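Local coordinates for L protein (CAS virus, PDB 5MV0), which probably supplies the cap-snatching endonuclease of a reptarenavirus polymerase, cutting capped primers from host transcripts for viral mRNA synthesis, at residues N12-I17 with A38-R43. Residues are numbered along the deposited sequence; the frame is centred on the assembly and turned at random. Where two conformers were deposited one is given.
Sequences NVILEI and AMSAIR
Two helices of the cap-snatching domain, 4-20 and 34-57, meet in its helical part where I14 of the first reaches A41 and S40 of the second. The touch is slight but buried, and of residues 12-17 I14 alone makes it. Its CG1 branch stands anti to the carbonyl carbon (chi1 -66°) and runs on extended, which sends CD1 out to the neighbouring helix. There the methyl lies 4.1 Å from A41 CB, a plain apolar contact, and also passes S40, with I14 CD1 4.4 Å from S40 OG. I14 and A41 are also where the two backbones come nearest, I14 CA to A41 CA being 7.0 Å, with just a methyl as side chain on A41. L37 and L44, about a turn to either side of A41 along helix 34-57, also pack on I14, and I17 continues the seam against L44 and I48.

S40 OG has polar partners of its own. It donates to S29 O, and in the modelled conformer of R43, one of two, R43 NH2 donates to S40 OG over 3.2 Å at 150°, with the oxygen in the guanidinium plane.

No hydrogen bond links the two segments. What joins them is the methyl contact and 83 Å² of buried surface, a small apolar touch, while the buried S40 hydroxyl keeps its bond to S29 O and loses none to I14.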
loop_
_atom_site.group_PDB
_atom_site.type_symbol
_atom_site.label_atom_id
_atom_site.label_comp_id
_atom_site.label_asym_id
_atom_site.label_seq_id
_atom_site.Cartn_x
_atom_site.Cartn_y
_atom_site.Cartn_z
ATOM N N ASN B 12 10.021 -2.913 -6.766
ATOM C CA ASN B 12 8.785 -3.679 -6.826
ATOM C C ASN B 12 8.456 -4.329 -5.477
ATOM O O ASN B 12 7.296 -4.312 -5.044
ATOM C CB ASN B 12 8.909 -4.717 -7.937
ATOM C CG ASN B 12 7.669 -5.574 -8.070
ATOM O OD1 ASN B 12 7.603 -6.664 -7.510
ATOM N ND2 ASN B 12 6.683 -5.084 -8.815
ATOM N N VAL B 13 9.461 -4.893 -4.793
ATOM C CA VAL B 13 9.248 -5.444 -3.449
ATOM C C VAL B 13 8.690 -4.371 -2.518
ATOM O O VAL B 13 7.695 -4.585 -1.815
ATOM C CB VAL B 13 10.563 -6.028 -2.887
ATOM C CG1 VAL B 13 10.423 -6.342 -1.380
ATOM C CG2 VAL B 13 11.014 -7.256 -3.682
ATOM N N ILE B 14 9.319 -3.194 -2.494
ATOM C CA ILE B 14 8.856 -2.141 -1.590
ATOM C C ILE B 14 7.441 -1.706 -1.959
ATOM O O ILE B 14 6.572 -1.533 -1.088
ATOM C CB ILE B 14 9.844 -0.958 -1.606
ATOM C CG1 ILE B 14 11.197 -1.380 -1.003
ATOM C CG2 ILE B 14 9.264 0.220 -0.876
ATOM C CD1 ILE B 14 12.246 -0.260 -1.042
ATOM N N LEU B 15 7.181 -1.538 -3.255
ATOM C CA LEU B 15 5.842 -1.154 -3.691
ATOM C C LEU B 15 4.806 -2.175 -3.245
ATOM O O LEU B 15 3.705 -1.803 -2.810
ATOM C CB LEU B 15 5.800 -0.991 -5.215
ATOM C CG LEU B 15 6.458 0.281 -5.779
ATOM C CD1 LEU B 15 6.694 0.176 -7.288
ATOM C CD2 LEU B 15 5.616 1.502 -5.482
ATOM N N GLU B 16 5.130 -3.465 -3.356
ATOM C CA GLU B 16 4.164 -4.486 -2.960
ATOM C C GLU B 16 3.925 -4.462 -1.459
ATOM O O GLU B 16 2.779 -4.583 -1.001
ATOM C CB GLU B 16 4.630 -5.881 -3.399
ATOM C CG GLU B 16 3.581 -6.952 -3.099
ATOM C CD GLU B 16 3.907 -8.331 -3.650
ATOM O OE1 GLU B 16 2.972 -9.156 -3.785
ATOM O OE2 GLU B 16 5.093 -8.599 -3.940
ATOM N N ILE B 17 4.998 -4.340 -0.673
ATOM C CA ILE B 17 4.857 -4.273 0.784
ATOM C C ILE B 17 3.989 -3.098 1.202
ATOM O O ILE B 17 3.132 -3.221 2.093
ATOM C CB ILE B 17 6.244 -4.188 1.449
ATOM C CG1 ILE B 17 6.980 -5.522 1.278
ATOM C CG2 ILE B 17 6.087 -3.823 2.927
ATOM C CD1 ILE B 17 8.433 -5.460 1.778
ATOM N N ALA B 38 18.409 1.045 -1.169
ATOM C CA ALA B 38 18.822 -0.023 -0.264
ATOM C C ALA B 38 18.631 0.388 1.187
ATOM O O ALA B 38 18.170 -0.415 2.009
ATOM C CB ALA B 38 20.284 -0.425 -0.516
ATOM N N MET B 39 18.968 1.642 1.527
ATOM C CA MET B 39 18.819 2.054 2.922
ATOM C C MET B 39 17.349 2.180 3.304
ATOM O O MET B 39 16.966 1.865 4.440
ATOM C CB MET B 39 19.574 3.367 3.179
ATOM C CG MET B 39 21.122 3.266 3.036
ATOM S SD MET B 39 21.898 1.730 3.639
ATOM C CE MET B 39 21.605 1.849 5.407
ATOM N N SER B 40 16.500 2.610 2.371
ATOM C CA SER B 40 15.068 2.654 2.658
ATOM C C SER B 40 14.513 1.251 2.899
ATOM O O SER B 40 13.679 1.049 3.789
ATOM C CB SER B 40 14.331 3.356 1.508
ATOM O OG SER B 40 12.927 3.173 1.630
ATOM N N ALA B 41 14.980 0.268 2.132
ATOM C CA ALA B 41 14.549 -1.112 2.337
ATOM C C ALA B 41 14.956 -1.624 3.711
ATOM O O ALA B 41 14.163 -2.282 4.396
ATOM C CB ALA B 41 15.142 -1.996 1.242
ATOM N N ILE B 42 16.189 -1.323 4.133
ATOM C CA ILE B 42 16.657 -1.729 5.457
ATOM C C ILE B 42 15.841 -1.052 6.550
ATOM O O ILE B 42 15.442 -1.693 7.534
ATOM C CB ILE B 42 18.163 -1.435 5.585
ATOM C CG1 ILE B 42 18.937 -2.365 4.650
ATOM C CG2 ILE B 42 18.634 -1.535 7.059
ATOM C CD1 ILE B 42 20.372 -1.892 4.346
ATOM N N ARG B 43 15.634 0.213 6.326
ATOM C CA ARG B 43 14.692 0.906 7.373
ATOM C C ARG B 43 13.196 0.317 7.418
ATOM O O ARG B 43 12.580 0.014 8.450
ATOM C CB ARG B 43 14.617 2.407 7.095
ATOM C CG ARG B 43 13.747 3.156 8.107
ATOM C CD ARG B 43 12.903 4.220 7.427
ATOM N NE ARG B 43 12.621 3.789 6.072
ATOM C CZ ARG B 43 11.587 3.041 5.714
ATOM N NH1 ARG B 43 10.671 2.655 6.624
ATOM N NH2 ARG B 43 11.480 2.698 4.441
#